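Local coordinates for protein-arginine-phosphatase (Bacillus subtilis subsp. subtilis, PDB 4KK3) that removes phosphate from phosphoarginine residues of many proteins, counteracting the arginine kinase McsB, and shows almost no activity on phosphoserine, phosphothreonine or phosphotyrosine peptides, at residues Thr11-Met16 / Leu81-Gln86; Gly114-Pro119 / Arg131-Glu136. All coordinates share one frame; numbering follows the deposited sequence.

Contact 1 of 2, residues Thr11-Met16 / Leu81-Gln86; sequences TCRSPM and LAMTHQ. With PO4 (phosphate ion), chain B.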
# COMPACT_ATOMS: atom_id res chain seq x y z
N THR A 11 -1.36 8.56 -4.65
CA THR A 11 -1.84 8.59 -6.04
C THR A 11 -1.31 7.44 -6.88
O THR A 11 -1.92 7.09 -7.90
CB THR A 11 -1.48 9.92 -6.73
OG1 THR A 11 -0.06 10.10 -6.74
CG2 THR A 11 -2.13 11.10 -6.02
N CYS A 12 -0.19 6.84 -6.50
CA CYS A 12 0.39 5.77 -7.31
C CYS A 12 0.59 4.43 -6.59
O CYS A 12 -0.15 3.47 -6.82
CB CYS A 12 1.69 6.21 -7.94
SG CYS A 12 1.62 7.82 -8.79
N ARG A 13 1.58 4.37 -5.71
CA ARG A 13 1.98 3.11 -5.10
C ARG A 13 0.95 2.52 -4.15
O ARG A 13 0.54 1.37 -4.30
CB ARG A 13 3.30 3.28 -4.33
CG ARG A 13 4.55 3.17 -5.18
CD ARG A 13 5.76 3.78 -4.42
NE ARG A 13 5.49 5.15 -4.02
CZ ARG A 13 6.35 5.90 -3.33
NH1 ARG A 13 7.52 5.39 -2.99
NH2 ARG A 13 6.04 7.14 -3.00
N SER A 14 0.54 3.29 -3.14
CA SER A 14 -0.42 2.75 -2.19
C SER A 14 -1.81 2.46 -2.77
O SER A 14 -2.40 1.45 -2.38
CB SER A 14 -0.44 3.48 -0.82
OG SER A 14 -0.94 4.80 -0.88
N PRO A 15 -2.33 3.30 -3.70
CA PRO A 15 -3.59 2.90 -4.35
C PRO A 15 -3.43 1.66 -5.22
O PRO A 15 -4.35 0.85 -5.27
CB PRO A 15 -3.95 4.12 -5.22
CG PRO A 15 -3.21 5.26 -4.63
CD PRO A 15 -1.93 4.67 -4.10
N MSE A 16 -2.30 1.52 -5.92
CA MSE A 16 -2.06 0.28 -6.67
C MSE A 16 -1.98 -0.90 -5.72
O MSE A 16 -2.56 -1.94 -5.98
CB MSE A 16 -0.79 0.36 -7.52
CG MSE A 16 -1.02 1.07 -8.87
SE MSE A 16 0.48 0.86 -10.13
CE MSE A 16 1.69 2.00 -9.21
N LEU A 81 1.62 -0.65 6.27
CA LEU A 81 2.74 -1.04 5.43
C LEU A 81 3.12 0.10 4.51
O LEU A 81 2.39 0.44 3.58
CB LEU A 81 2.39 -2.28 4.61
CG LEU A 81 2.11 -3.51 5.49
CD1 LEU A 81 1.59 -4.69 4.67
CD2 LEU A 81 3.36 -3.91 6.29
N ALA A 82 4.29 0.67 4.77
CA ALA A 82 4.78 1.84 4.09
C ALA A 82 5.61 1.42 2.89
O ALA A 82 6.21 0.35 2.90
CB ALA A 82 5.68 2.64 5.06
N MSE A 83 5.68 2.26 1.87
CA MSE A 83 6.49 1.92 0.70
C MSE A 83 7.99 2.02 0.95
O MSE A 83 8.78 1.20 0.47
CB MSE A 83 6.11 2.77 -0.51
CG MSE A 83 4.68 2.58 -0.99
SE MSE A 83 4.26 0.71 -1.41
CE MSE A 83 2.44 0.69 -0.71
N THR A 84 8.40 3.05 1.69
CA THR A 84 9.82 3.28 1.92
C THR A 84 10.16 3.44 3.40
O THR A 84 9.28 3.73 4.23
CB THR A 84 10.33 4.54 1.19
OG1 THR A 84 9.89 5.71 1.89
CG2 THR A 84 9.83 4.59 -0.27
N HIS A 85 11.44 3.30 3.73
CA HIS A 85 11.87 3.51 5.11
C HIS A 85 11.69 4.98 5.52
O HIS A 85 11.37 5.28 6.66
CB HIS A 85 13.29 2.98 5.34
CG HIS A 85 13.35 1.50 5.60
ND1 HIS A 85 13.45 0.57 4.59
CD2 HIS A 85 13.31 0.80 6.76
CE1 HIS A 85 13.46 -0.65 5.12
NE2 HIS A 85 13.39 -0.53 6.43
N GLN A 86 11.84 5.89 4.57
CA GLN A 86 11.55 7.29 4.84
C GLN A 86 10.07 7.51 5.18
O GLN A 86 9.75 8.37 5.99
CB GLN A 86 11.93 8.15 3.64
CG GLN A 86 11.76 9.62 3.91
CD GLN A 86 12.64 10.09 5.06
OE1 GLN A 86 12.16 10.35 6.16
NE2 GLN A 86 13.92 10.20 4.80
P PO4 B . 2.92 8.04 -4.85
O1 PO4 B . 3.23 6.58 -5.01
O2 PO4 B . 3.51 8.79 -6.04
O3 PO4 B . 3.64 8.55 -3.60
O4 PO4 B . 1.46 8.37 -4.74
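R13 packs against M83 and T84 in a buried contact that seats the phosphate-binding loop and the first turn of helix 13-28 against the loop following strand 79-82. M83, modelled as selenomethionine, runs past R13 in the opposing direction: its CG lies 3.7 Å from R13 CB, and its CB covers one face of the guanidinium. Beyond the selenium, M83 CE reaches the helix backbone, 3.8 Å from S14 CA. The methyl CG2 of T84 comes obliquely to R13 NH1, at 3.7 Å.

A bend in the arginine chain (chi3 -55°) swings the guanidinium back beside the bound phosphate, whose phosphorus lies in its plane. R13 NE donates to O1 (2.9 Å), NH2 donates to O3 at 2.8 Å, and R13's own backbone N meets O1 almost straight on (170°). The backbone N atoms of T11 and C12 and the hydroxyl of T11 converge on O4, with G9 N adding another donor to the ion. This is the CX5R loop of the phosphatase family, C7 being the nucleophile. An alanine here, with no guanidinium, would probably leave phosphate O3 without the donor described and M83 without the surface it packs on. Ringed by N-H groups and a hydroxyl, the site suits a phosphoryl group, and the ion, probably from the crystallisation liquor, is consistent with how substrate phosphate is held.

Contact 2 of 2, residues Gly114-Pro119 / Arg131-Glu136; sequences GDVLDP and RDELEE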
# COMPACT_ATOMS: atom_id res chain seq x y z
N GLY A 114 14.40 -2.67 2.09
CA GLY A 114 14.16 -2.34 0.70
C GLY A 114 12.99 -1.40 0.55
O GLY A 114 12.03 -1.43 1.33
N ASP A 115 13.07 -0.54 -0.46
CA ASP A 115 12.02 0.43 -0.72
C ASP A 115 11.28 0.06 -2.00
O ASP A 115 11.88 -0.50 -2.92
CB ASP A 115 12.61 1.84 -0.86
CG ASP A 115 13.16 2.39 0.44
OD1 ASP A 115 12.73 1.94 1.52
OD2 ASP A 115 14.03 3.28 0.40
N VAL A 116 10.00 0.37 -2.05
CA VAL A 116 9.26 0.41 -3.33
C VAL A 116 9.35 1.84 -3.84
O VAL A 116 8.68 2.73 -3.30
CB VAL A 116 7.79 0.00 -3.17
CG1 VAL A 116 7.06 0.15 -4.51
CG2 VAL A 116 7.69 -1.43 -2.66
N LEU A 117 10.18 2.07 -4.85
CA LEU A 117 10.48 3.44 -5.29
C LEU A 117 9.31 4.13 -6.01
O LEU A 117 8.50 3.48 -6.68
CB LEU A 117 11.73 3.45 -6.18
CG LEU A 117 13.00 2.90 -5.54
CD1 LEU A 117 14.16 2.95 -6.52
CD2 LEU A 117 13.30 3.71 -4.29
N ASP A 118 9.25 5.45 -5.88
CA ASP A 118 8.15 6.25 -6.44
C ASP A 118 8.18 6.24 -7.98
O ASP A 118 9.16 6.65 -8.59
CB ASP A 118 8.26 7.70 -5.94
CG ASP A 118 6.96 8.47 -6.05
OD1 ASP A 118 6.05 8.02 -6.79
OD2 ASP A 118 6.84 9.53 -5.40
N PRO A 119 7.09 5.76 -8.61
CA PRO A 119 7.04 5.78 -10.07
C PRO A 119 6.55 7.11 -10.62
O PRO A 119 6.57 7.27 -11.84
CB PRO A 119 6.00 4.71 -10.39
CG PRO A 119 5.05 4.80 -9.25
CD PRO A 119 5.92 5.09 -8.03
N ARG A 131 3.93 -1.96 -10.64
CA ARG A 131 2.81 -2.87 -10.50
C ARG A 131 3.28 -4.31 -10.28
O ARG A 131 2.80 -5.00 -9.37
CB ARG A 131 1.91 -2.81 -11.74
CG ARG A 131 0.76 -3.80 -11.70
CD ARG A 131 0.19 -4.01 -13.11
NE ARG A 131 1.11 -4.76 -13.96
CZ ARG A 131 1.12 -4.72 -15.29
NH1 ARG A 131 0.26 -3.96 -15.97
NH2 ARG A 131 2.01 -5.44 -15.96
N ASP A 132 4.21 -4.77 -11.11
CA ASP A 132 4.70 -6.15 -11.03
C ASP A 132 5.46 -6.41 -9.73
O ASP A 132 5.35 -7.48 -9.14
CB ASP A 132 5.58 -6.48 -12.23
CG ASP A 132 4.79 -6.59 -13.53
OD1 ASP A 132 3.55 -6.64 -13.46
OD2 ASP A 132 5.41 -6.63 -14.61
N GLU A 133 6.23 -5.41 -9.31
CA GLU A 133 6.96 -5.47 -8.06
C GLU A 133 5.98 -5.63 -6.90
O GLU A 133 6.17 -6.49 -6.02
CB GLU A 133 7.78 -4.18 -7.92
CG GLU A 133 8.50 -3.98 -6.60
CD GLU A 133 9.24 -2.65 -6.56
OE1 GLU A 133 8.92 -1.76 -7.38
OE2 GLU A 133 10.13 -2.49 -5.71
N LEU A 134 4.95 -4.80 -6.89
CA LEU A 134 3.91 -4.84 -5.88
C LEU A 134 3.16 -6.17 -5.88
O LEU A 134 2.92 -6.76 -4.83
CB LEU A 134 2.91 -3.70 -6.09
CG LEU A 134 3.44 -2.34 -5.64
CD1 LEU A 134 2.44 -1.23 -5.95
CD2 LEU A 134 3.72 -2.41 -4.12
N GLU A 135 2.79 -6.62 -7.07
CA GLU A 135 2.05 -7.87 -7.20
C GLU A 135 2.77 -9.03 -6.51
O GLU A 135 2.17 -9.77 -5.73
CB GLU A 135 1.78 -8.19 -8.67
CG GLU A 135 0.81 -9.34 -8.89
CD GLU A 135 0.45 -9.52 -10.35
OE1 GLU A 135 0.88 -8.68 -11.18
OE2 GLU A 135 -0.26 -10.49 -10.69
N GLU A 136 4.06 -9.18 -6.79
CA GLU A 136 4.85 -10.26 -6.23
C GLU A 136 4.91 -10.19 -4.70
O GLU A 136 4.81 -11.20 -4.01
CB GLU A 136 6.26 -10.27 -6.83
CG GLU A 136 7.17 -11.33 -6.25
CD GLU A 136 8.47 -11.47 -7.01
OE1 GLU A 136 8.45 -11.88 -8.19
OE2 GLU A 136 9.53 -11.16 -6.42
O HOH W 1 11.46 -0.25 -6.07
O HOH W 2 8.46 0.97 -7.83
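V116 turns CG1 away from its amide nitrogen (chi1 176°), and E133 likewise sends CG away from its own (174°), so that the methyl and the extended glutamate chain meet. Valine and glutamate come in from opposing sides and overlap along their lengths. V116 CG1 sits 3.9 Å from E133 OE1, and CG2 is close to OE2, so the valine lies alongside the carboxylate without bonding to it.

The polar link is made by water instead. One water accepts from L117 N at 2.9 Å and donates both to D115 O and, at 2.6 Å, to E133 OE2. A second donates to L117 O and to E133 OE1, each at 2.8 Å. Both carboxylate oxygens are thus tied through water to the backbone of the loop that carries D118, the proton donor and acceptor of the reaction. E133 OE2 also forms a salt bridge with K106, whose ammonium is hydrogen-bonded to D115 O, so lysine and water bridge the same two groups.

Deeper in, the contact turns apolar, L134 bringing CD2 to 4.2 Å from V116 CG1. V116 leans further on M83 and on L137, one turn beyond E133. L134 reaches M16 and L20 of helix 13-28 and L105 of helix 105-110. The 114-119 loop thus rests on helix 124-145 through V116, and that helix packs through L134 on helices 13-28 and 105-110.

Strand 2-7 leads into the phosphate-binding loop and helix 13-28. The chain then passes through strand 33-38 and two helices before strand 79-82 brings it back to the start of that helix, where contact 1 closes a long loop of 64 intervening residues. Contact 2 opens later and spans just 11 residues, folding the 114-119 loop onto helix 124-145. The two are in series, neither nested nor crossed, yet they touch: R13 NH1 lies 2.9 Å from V116 O and H85 N the same distance from D115 OD1, both probable hydrogen bonds. Through them the loop bearing D118 is tied to the phosphate site and to the start of helix 85-94, just after strand 79-82.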